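Local coordinates for putative HMP/thiamine permease protein YkoE (Bacillus subtilis, PDB 5EDL), which serves as the membrane-embedded S component of an energy-coupling factor vitamin transporter, binding thiamine and probably carrying it across the membrane, at residues L23-H26 and F27-L31; N80-G83 and P84-I87; S125-Y128 and D129-S133. All coordinates share one frame; numbering follows the deposited sequence.

Interaction 1 of 3, residues L23-H26 and F27-L31; sequences LFTH and FGNVL. With VIB (3-(4-amino-2-methyl-pyrimidin-5-ylmethyl)-5-(2-hydroxy-ethyl)-4-methyl-thiazol-3-ium), chain B.
L23, F24 and F27 make a local apolar contact along helix 4-35, with T25 and N29 on another side of the same helix. The edge of the F27 ring is directed at the face of the F24 ring, a T-shaped pair with centroids 5.7 Å apart and planes at 74°. L23 supplies the other half of the cluster: its CG stands anti to the backbone N (chi1 162°), which carries CD1 close against F27 CZ, 3.2 Å away. Beneath them the helical ladder is regular, with F27 N donating to L23 O almost straight (172°) and G28 N reaching F24 O at 2.8 Å. N29 N bonds T25 O at 2.9 Å, and that carbonyl also accepts from a water at 2.6 Å from T25 O. A second water, 2.9 Å from N29 ND2, connects this amide to H26 ND1. T25 OG1 lies 3.1 Å from thiamine C6A on the pyrimidine and is hydrogen-bonded to E75 and to the carbonyl of Y21. Helix 4-35 thus carries an i/i+3 aromatic pair and an i/i+4 leucine-phenylalanine contact on one side and, on a different side, places T25 in the thiamine pocket of this S component.

Interaction 2 of 3, residues N80-G83 and P84-I87; sequences NPSG and PMVI. With VIB (3-(4-amino-2-methyl-pyrimidin-5-ylmethyl)-5-(2-hydroxy-ethyl)-4-methyl-thiazol-3-ium), chain B.
An Asx turn at N80 and two consecutive beta turns form the link between helix 63-77 and helix 85-103, and V86 in the first turn of the latter packs back on N80. The type I turn N80-G83 closes with G83 N on N80 O, and the type II' turn S82-M85 follows at once, with G83 at positive phi (63°), a backbone shape that favours glycine. N80 OD1 is gripped twice: S82 OG donates to it at 2.7 Å and S82 N at 2.9 Å, the two arriving from opposite faces of the amide plane. With its oxygen so held and ND2 hydrogen-bonded to E75 of helix 63-77, the amide has its rotation fixed by three bonds. Across the junction V86 N donates to G83 O at 3.2 Å, nearly straight at 166°. V86 meets the amide from the opposite direction, CG2 lying 3.7 Å from N80 ND2. That same methyl, anti to its own backbone N, extends to 3.3 Å from thiamine N1A, whereas CG1 (chi1 75°) is turned back to 3.3 Å from G83 O. On the outer side M85 CG rests 3.4 Å from S82 OG, its thioether chain bending at chi3 beside the serine. The bonds to N80 OD1 and from ND2 hold the amide in the turn, while the V86 methyl makes a van der Waals contact with the pyrimidine at N1A and C2A. Because E75 OE2 is also hydrogen-bonded to the T25 hydroxyl, the held amide and the pocket wall share one carboxylate.

Interaction 3 of 3, residues S125-Y128 and D129-S133; sequences SFIY and DLFVS. With VIB (3-(4-amino-2-methyl-pyrimidin-5-ylmethyl)-5-(2-hydroxy-ethyl)-4-methyl-thiazol-3-ium), chain B; MPG ([(Z)-octadec-9-enyl] (2R)-2,3-bis(oxidanyl)propanoate), chain D.
D129 OD2, near the C-terminal end of helix 111-132, is held by two partners: it accepts the hydroxyl O1 of thiamine at 2.7 Å and forms a salt bridge with R150 of helix 140-170, which would be expected to favour the charged form. The other carboxylate oxygen has its own donor, S133 OG, which reaches D129 OD1 at 2.6 Å from above the carboxylate plane. The D129 CG sits beside the backbone N (chi1 -73°), placing OD1 in the plane of the Y128 ring at its edge, 3.3 Å from Y128 CD1; ring and carboxylate planes are 68° apart. One face of that ring takes a CH-pi contact from V132, whose CB is 4.1 Å from the centroid and 21° off the normal, with V132 CG1 3.6 Å from Y128 OH. On the lipid side I127 and F131 run side by side, I127 CG2 being 3.7 Å from F131 CE2. The same I127 methyl touches the monoolein-like lipid at its C5, 3.5 Å away, and V132 CG2 approaches the lipid's ester carbon CX3. S133 is the first residue to leave helical geometry, although S133 N still bonds D129 O. This is the C-terminal end of a transmembrane helix, with one side in the thiamine site and another against the bound lipid.

Along the chain the contacts follow in series: interaction 1 on helix 4-35, interaction 2 at the start of helix 85-103, interaction 3 at the end of helix 111-132. The centres of interactions 1 and 2 are about 13 Å apart. Those of interactions 2 and 3 are about 14 Å apart, and those of interactions 1 and 3 about 18 Å. Interaction 2 touches both others, through T25 CG2 against N80 ND2 at 3.5 Å and M85 O near Y128 OH at 3.4 Å, whereas interactions 1 and 3 stay about 10 Å apart at their nearest atoms. Thiamine is met by all three: interactions 1 and 2 border its pyrimidine, and interaction 3 holds its hydroxyethyl end, so three helices each contribute residues to the one thiamine pocket.

Interaction 1 of 3, residues L23-H26 and F27-L31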
loop_
_atom_site.group_PDB
_atom_site.type_symbol
_atom_site.label_atom_id
_atom_site.label_comp_id
_atom_site.label_asym_id
_atom_site.label_seq_id
_atom_site.Cartn_x
_atom_site.Cartn_y
_atom_site.Cartn_z
ATOM N N LEU A 23 13.768 -4.947 2.249
ATOM C CA LEU A 23 14.264 -5.038 3.616
ATOM C C LEU A 23 13.300 -5.845 4.486
ATOM O O LEU A 23 13.708 -6.761 5.204
ATOM C CB LEU A 23 14.471 -3.637 4.203
ATOM C CG LEU A 23 14.588 -3.520 5.725
ATOM C CD1 LEU A 23 15.742 -4.353 6.254
ATOM C CD2 LEU A 23 14.758 -2.055 6.144
ATOM N N PHE A 24 12.014 -5.517 4.398
ATOM C CA PHE A 24 10.999 -6.225 5.178
ATOM C C PHE A 24 10.816 -7.661 4.727
ATOM O O PHE A 24 10.497 -8.530 5.535
ATOM C CB PHE A 24 9.666 -5.480 5.124
ATOM C CG PHE A 24 9.561 -4.393 6.146
ATOM C CD1 PHE A 24 9.011 -4.649 7.389
ATOM C CD2 PHE A 24 10.040 -3.128 5.882
ATOM C CE1 PHE A 24 8.931 -3.661 8.340
ATOM C CE2 PHE A 24 9.953 -2.135 6.830
ATOM C CZ PHE A 24 9.404 -2.411 8.067
ATOM N N THR A 25 11.031 -7.918 3.444
ATOM C CA THR A 25 10.983 -9.288 2.957
ATOM C C THR A 25 12.073 -10.130 3.625
ATOM O O THR A 25 11.828 -11.270 4.045
ATOM C CB THR A 25 11.130 -9.348 1.436
ATOM O OG1 THR A 25 9.893 -8.948 0.846
ATOM C CG2 THR A 25 11.476 -10.768 0.973
ATOM N N HIS A 26 13.269 -9.562 3.733
ATOM C CA HIS A 26 14.368 -10.264 4.396
ATOM C C HIS A 26 14.007 -10.579 5.860
ATOM O O HIS A 26 14.174 -11.712 6.303
ATOM C CB HIS A 26 15.655 -9.444 4.299
ATOM C CG HIS A 26 16.382 -9.630 3.001
ATOM N ND1 HIS A 26 16.910 -10.843 2.614
ATOM C CD2 HIS A 26 16.660 -8.761 1.999
ATOM C CE1 HIS A 26 17.484 -10.713 1.430
ATOM N NE2 HIS A 26 17.346 -9.460 1.034
ATOM N N PHE A 27 13.487 -9.583 6.583
ATOM C CA PHE A 27 12.923 -9.782 7.933
ATOM C C PHE A 27 11.895 -10.910 7.986
ATOM O O PHE A 27 11.922 -11.759 8.878
ATOM C CB PHE A 27 12.228 -8.509 8.442
ATOM C CG PHE A 27 13.151 -7.359 8.716
ATOM C CD1 PHE A 27 14.513 -7.551 8.861
ATOM C CD2 PHE A 27 12.642 -6.071 8.845
ATOM C CE1 PHE A 27 15.360 -6.475 9.120
ATOM C CE2 PHE A 27 13.480 -4.993 9.104
ATOM C CZ PHE A 27 14.841 -5.197 9.241
ATOM N N GLY A 28 10.960 -10.879 7.045
ATOM C CA GLY A 28 9.892 -11.853 7.000
ATOM C C GLY A 28 10.385 -13.273 6.818
ATOM O O GLY A 28 9.855 -14.192 7.440
ATOM N N ASN A 29 11.390 -13.453 5.961
ATOM C CA ASN A 29 11.982 -14.774 5.768
ATOM C C ASN A 29 12.621 -15.292 7.055
ATOM O O ASN A 29 12.455 -16.466 7.414
ATOM C CB ASN A 29 13.021 -14.748 4.642
ATOM C CG ASN A 29 12.389 -14.641 3.265
ATOM O OD1 ASN A 29 11.250 -15.050 3.063
ATOM N ND2 ASN A 29 13.134 -14.101 2.308
ATOM N N VAL A 30 13.356 -14.425 7.744
ATOM C CA VAL A 30 14.007 -14.828 8.974
ATOM C C VAL A 30 12.950 -15.177 10.019
ATOM O O VAL A 30 13.054 -16.196 10.708
ATOM C CB VAL A 30 14.960 -13.731 9.507
ATOM C CG1 VAL A 30 15.478 -14.110 10.878
ATOM C CG2 VAL A 30 16.129 -13.526 8.538
ATOM N N LEU A 31 11.914 -14.347 10.098
ATOM C CA LEU A 31 10.815 -14.564 11.027
ATOM C C LEU A 31 10.073 -15.879 10.749
ATOM O O LEU A 31 9.852 -16.663 11.663
ATOM C CB LEU A 31 9.835 -13.377 10.982
ATOM C CG LEU A 31 10.290 -12.119 11.736
ATOM C CD1 LEU A 31 9.375 -10.929 11.466
ATOM C CD2 LEU A 31 10.394 -12.397 13.245
HETATM C CM2 VIB B . 5.540 -6.550 -3.024
HETATM N N4A VIB B . 3.555 -9.645 0.206
HETATM C CM4 VIB B . 5.737 -12.528 3.413
HETATM O O1 VIB B . 2.583 -14.556 2.479
HETATM C C7 VIB B . 3.306 -15.539 1.766
HETATM C C6 VIB B . 4.776 -15.324 2.029
HETATM C C2 VIB B . 5.698 -12.402 -0.479
HETATM S S1 VIB B . 5.208 -13.872 -0.254
HETATM C C5 VIB B . 5.185 -14.066 1.284
HETATM C C4 VIB B . 5.592 -12.836 1.918
HETATM N N3 VIB B . 5.923 -11.787 0.798
HETATM C C7A VIB B . 6.403 -10.449 1.128
HETATM C C4A VIB B . 4.731 -9.058 -0.400
HETATM N N3A VIB B . 4.615 -8.143 -1.364
HETATM C C2A VIB B . 5.734 -7.602 -1.919
HETATM N N1A VIB B . 6.975 -7.984 -1.478
HETATM C C6A VIB B . 7.112 -8.912 -0.496
HETATM C C5A VIB B . 5.969 -9.444 0.046
HETATM O O HOH W 1 9.437 -12.251 3.540
HETATM O O HOH W 2 15.999 -13.791 2.677
#

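Interaction 2 of 3, residues N80-G83 and P84-I87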
loop_
_atom_site.group_PDB
_atom_site.type_symbol
_atom_site.label_atom_id
_atom_site.label_comp_id
_atom_site.label_asym_id
_atom_site.label_seq_id
_atom_site.Cartn_x
_atom_site.Cartn_y
_atom_site.Cartn_z
ATOM N N ASN A 80 14.858 -9.883 -4.622
ATOM C CA ASN A 80 13.907 -10.686 -3.849
ATOM C C ASN A 80 14.183 -12.171 -4.088
ATOM O O ASN A 80 14.178 -12.621 -5.226
ATOM C CB ASN A 80 12.461 -10.351 -4.219
ATOM C CG ASN A 80 11.444 -11.116 -3.377
ATOM O OD1 ASN A 80 11.197 -12.303 -3.601
ATOM N ND2 ASN A 80 10.852 -10.438 -2.408
ATOM N N PRO A 81 14.446 -12.927 -3.012
ATOM C CA PRO A 81 14.880 -14.331 -3.109
ATOM C C PRO A 81 13.843 -15.249 -3.770
ATOM O O PRO A 81 14.203 -16.307 -4.299
ATOM C CB PRO A 81 15.104 -14.740 -1.641
ATOM C CG PRO A 81 15.164 -13.456 -0.874
ATOM C CD PRO A 81 14.310 -12.482 -1.617
ATOM N N SER A 82 12.577 -14.851 -3.745
ATOM C CA SER A 82 11.528 -15.661 -4.352
ATOM C C SER A 82 11.393 -15.380 -5.847
ATOM O O SER A 82 10.543 -15.957 -6.519
ATOM C CB SER A 82 10.187 -15.419 -3.648
ATOM O OG SER A 82 9.518 -14.288 -4.176
ATOM N N GLY A 83 12.228 -14.487 -6.366
ATOM C CA GLY A 83 12.172 -14.139 -7.774
ATOM C C GLY A 83 10.866 -13.493 -8.213
ATOM O O GLY A 83 10.233 -12.757 -7.447
ATOM N N PRO A 84 10.438 -13.788 -9.454
ATOM C CA PRO A 84 9.282 -13.143 -10.087
ATOM C C PRO A 84 7.924 -13.422 -9.440
ATOM O O PRO A 84 6.980 -12.673 -9.746
ATOM C CB PRO A 84 9.303 -13.697 -11.515
ATOM C CG PRO A 84 10.046 -14.999 -11.414
ATOM C CD PRO A 84 11.060 -14.805 -10.323
ATOM N N MET A 85 7.801 -14.426 -8.577
ATOM C CA MET A 85 6.499 -14.650 -7.941
ATOM C C MET A 85 6.115 -13.447 -7.048
ATOM O O MET A 85 4.936 -13.227 -6.773
ATOM C CB MET A 85 6.464 -15.976 -7.150
ATOM C CG MET A 85 7.560 -16.210 -6.117
ATOM S SD MET A 85 7.573 -17.912 -5.432
ATOM C CE MET A 85 7.977 -18.887 -6.876
ATOM N N VAL A 86 7.091 -12.638 -6.639
ATOM C CA VAL A 86 6.761 -11.450 -5.862
ATOM C C VAL A 86 6.019 -10.436 -6.757
ATOM O O VAL A 86 5.214 -9.653 -6.274
ATOM C CB VAL A 86 8.007 -10.784 -5.227
ATOM C CG1 VAL A 86 8.835 -10.032 -6.281
ATOM C CG2 VAL A 86 7.571 -9.822 -4.106
ATOM N N ILE A 87 6.282 -10.467 -8.061
ATOM C CA ILE A 87 5.571 -9.591 -8.987
ATOM C C ILE A 87 4.103 -10.029 -9.100
ATOM O O ILE A 87 3.213 -9.194 -9.212
ATOM C CB ILE A 87 6.228 -9.560 -10.381
ATOM C CG1 ILE A 87 7.630 -8.937 -10.279
ATOM C CG2 ILE A 87 5.350 -8.780 -11.366
ATOM C CD1 ILE A 87 8.484 -9.074 -11.524
HETATM C CM2 VIB B . 5.540 -6.550 -3.024
HETATM N N4A VIB B . 3.555 -9.645 0.206
HETATM C CM4 VIB B . 5.737 -12.528 3.413
HETATM O O1 VIB B . 2.583 -14.556 2.479
HETATM C C7 VIB B . 3.306 -15.539 1.766
HETATM C C6 VIB B . 4.776 -15.324 2.029
HETATM C C2 VIB B . 5.698 -12.402 -0.479
HETATM S S1 VIB B . 5.208 -13.872 -0.254
HETATM C C5 VIB B . 5.185 -14.066 1.284
HETATM C C4 VIB B . 5.592 -12.836 1.918
HETATM N N3 VIB B . 5.923 -11.787 0.798
HETATM C C7A VIB B . 6.403 -10.449 1.128
HETATM C C4A VIB B . 4.731 -9.058 -0.400
HETATM N N3A VIB B . 4.615 -8.143 -1.364
HETATM C C2A VIB B . 5.734 -7.602 -1.919
HETATM N N1A VIB B . 6.975 -7.984 -1.478
HETATM C C6A VIB B . 7.112 -8.912 -0.496
HETATM C C5A VIB B . 5.969 -9.444 0.046
#

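Interaction 3 of 3, residues S125-Y128 and D129-S133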
loop_
_atom_site.group_PDB
_atom_site.type_symbol
_atom_site.label_atom_id
_atom_site.label_comp_id
_atom_site.label_asym_id
_atom_site.label_seq_id
_atom_site.Cartn_x
_atom_site.Cartn_y
_atom_site.Cartn_z
ATOM N N SER A 125 -4.017 -11.018 -1.066
ATOM C CA SER A 125 -2.768 -11.721 -0.850
ATOM C C SER A 125 -3.038 -13.009 -0.088
ATOM O O SER A 125 -2.338 -13.982 -0.280
ATOM C CB SER A 125 -1.742 -10.850 -0.104
ATOM O OG SER A 125 -2.220 -10.454 1.167
ATOM N N PHE A 126 -4.057 -13.024 0.768
ATOM C CA PHE A 126 -4.355 -14.252 1.514
ATOM C C PHE A 126 -4.870 -15.332 0.547
ATOM O O PHE A 126 -4.493 -16.499 0.635
ATOM C CB PHE A 126 -5.360 -13.984 2.639
ATOM C CG PHE A 126 -5.172 -14.870 3.836
ATOM C CD1 PHE A 126 -4.281 -14.520 4.843
ATOM C CD2 PHE A 126 -5.864 -16.063 3.947
ATOM C CE1 PHE A 126 -4.102 -15.331 5.942
ATOM C CE2 PHE A 126 -5.681 -16.890 5.053
ATOM C CZ PHE A 126 -4.803 -16.520 6.052
ATOM N N ILE A 127 -5.705 -14.922 -0.401
ATOM C CA ILE A 127 -6.152 -15.832 -1.447
ATOM C C ILE A 127 -4.958 -16.398 -2.208
ATOM O O ILE A 127 -4.859 -17.619 -2.398
ATOM C CB ILE A 127 -7.094 -15.130 -2.437
ATOM C CG1 ILE A 127 -8.401 -14.752 -1.732
ATOM C CG2 ILE A 127 -7.324 -16.023 -3.655
ATOM C CD1 ILE A 127 -9.352 -13.933 -2.594
ATOM N N TYR A 128 -4.054 -15.508 -2.624
ATOM C CA TYR A 128 -2.832 -15.905 -3.314
ATOM C C TYR A 128 -2.063 -16.972 -2.515
ATOM O O TYR A 128 -1.640 -17.990 -3.067
ATOM C CB TYR A 128 -1.933 -14.686 -3.563
ATOM C CG TYR A 128 -0.547 -15.024 -4.078
ATOM C CD1 TYR A 128 0.499 -15.290 -3.200
ATOM C CD2 TYR A 128 -0.284 -15.077 -5.435
ATOM C CE1 TYR A 128 1.777 -15.605 -3.666
ATOM C CE2 TYR A 128 0.991 -15.383 -5.915
ATOM C CZ TYR A 128 2.017 -15.647 -5.021
ATOM O OH TYR A 128 3.279 -15.957 -5.485
ATOM N N ASP A 129 -1.901 -16.733 -1.217
ATOM C CA ASP A 129 -1.131 -17.645 -0.375
ATOM C C ASP A 129 -1.761 -19.032 -0.235
ATOM O O ASP A 129 -1.051 -20.034 -0.114
ATOM C CB ASP A 129 -0.929 -17.030 1.010
ATOM C CG ASP A 129 0.074 -15.885 0.994
ATOM O OD1 ASP A 129 0.930 -15.833 0.074
ATOM O OD2 ASP A 129 0.008 -15.052 1.913
ATOM N N LEU A 130 -3.089 -19.090 -0.237
ATOM C CA LEU A 130 -3.788 -20.374 -0.203
ATOM C C LEU A 130 -3.522 -21.186 -1.479
ATOM O O LEU A 130 -3.545 -22.403 -1.455
ATOM C CB LEU A 130 -5.293 -20.162 -0.003
ATOM C CG LEU A 130 -5.701 -19.734 1.410
ATOM C CD1 LEU A 130 -7.114 -19.153 1.424
ATOM C CD2 LEU A 130 -5.576 -20.930 2.387
ATOM N N PHE A 131 -3.268 -20.501 -2.590
ATOM C CA PHE A 131 -2.916 -21.183 -3.830
ATOM C C PHE A 131 -1.444 -21.576 -3.892
ATOM O O PHE A 131 -1.104 -22.670 -4.340
ATOM C CB PHE A 131 -3.244 -20.307 -5.043
ATOM C CG PHE A 131 -4.693 -20.319 -5.416
ATOM C CD1 PHE A 131 -5.224 -21.381 -6.139
ATOM C CD2 PHE A 131 -5.527 -19.283 -5.039
ATOM C CE1 PHE A 131 -6.566 -21.399 -6.479
ATOM C CE2 PHE A 131 -6.871 -19.295 -5.380
ATOM C CZ PHE A 131 -7.392 -20.351 -6.092
ATOM N N VAL A 132 -0.583 -20.676 -3.435
ATOM C CA VAL A 132 0.820 -20.740 -3.791
ATOM C C VAL A 132 1.756 -21.001 -2.619
ATOM O O VAL A 132 2.749 -21.694 -2.781
ATOM C CB VAL A 132 1.267 -19.425 -4.484
ATOM C CG1 VAL A 132 2.775 -19.415 -4.677
ATOM C CG2 VAL A 132 0.560 -19.275 -5.824
ATOM N N SER A 133 1.424 -20.452 -1.450
ATOM C CA SER A 133 2.392 -20.333 -0.360
ATOM C C SER A 133 2.233 -21.379 0.743
ATOM O O SER A 133 2.774 -21.216 1.837
ATOM C CB SER A 133 2.304 -18.935 0.256
ATOM O OG SER A 133 2.172 -17.955 -0.757
HETATM C CM2 VIB B . 5.540 -6.550 -3.024
HETATM N N4A VIB B . 3.555 -9.645 0.206
HETATM C CM4 VIB B . 5.737 -12.528 3.413
HETATM O O1 VIB B . 2.583 -14.556 2.479
HETATM C C7 VIB B . 3.306 -15.539 1.766
HETATM C C6 VIB B . 4.776 -15.324 2.029
HETATM C C2 VIB B . 5.698 -12.402 -0.479
HETATM S S1 VIB B . 5.208 -13.872 -0.254
HETATM C C5 VIB B . 5.185 -14.066 1.284
HETATM C C4 VIB B . 5.592 -12.836 1.918
HETATM N N3 VIB B . 5.923 -11.787 0.798
HETATM C C7A VIB B . 6.403 -10.449 1.128
HETATM C C4A VIB B . 4.731 -9.058 -0.400
HETATM N N3A VIB B . 4.615 -8.143 -1.364
HETATM C C2A VIB B . 5.734 -7.602 -1.919
HETATM N N1A VIB B . 6.975 -7.984 -1.478
HETATM C C6A VIB B . 7.112 -8.912 -0.496
HETATM C C5A VIB B . 5.969 -9.444 0.046
HETATM C C2 MPG D . -3.988 -16.311 -8.154
HETATM C C3 MPG D . -4.638 -15.649 -6.954
HETATM C C4 MPG D . -5.822 -14.827 -7.417
HETATM C C5 MPG D . -6.364 -13.944 -6.310
HETATM C C6 MPG D . -7.385 -13.003 -6.918
HETATM C C7 MPG D . -8.186 -12.291 -5.842
HETATM C C8 MPG D . -7.718 -10.857 -5.683
HETATM C C9 MPG D . -8.633 -9.895 -6.412
HETATM C C10 MPG D . -9.488 -9.108 -5.723
HETATM C C11 MPG D . -9.547 -9.168 -4.208
HETATM C C12 MPG D . -10.979 -9.021 -3.734
HETATM C C13 MPG D . -11.010 -8.268 -2.422
HETATM O O1 MPG D . -1.739 -16.972 -8.665
HETATM C C1 MPG D . -2.776 -17.099 -7.714
HETATM C CXD MPG D . 0.375 -18.170 -9.428
HETATM O O2 MPG D . 0.456 -17.570 -10.698
HETATM C C21 MPG D . 0.897 -19.590 -9.518
HETATM O O3 MPG D . 2.304 -19.579 -9.629
HETATM O O4 MPG D . -1.639 -19.236 -8.783
HETATM C CX3 MPG D . -1.063 -18.178 -8.944
#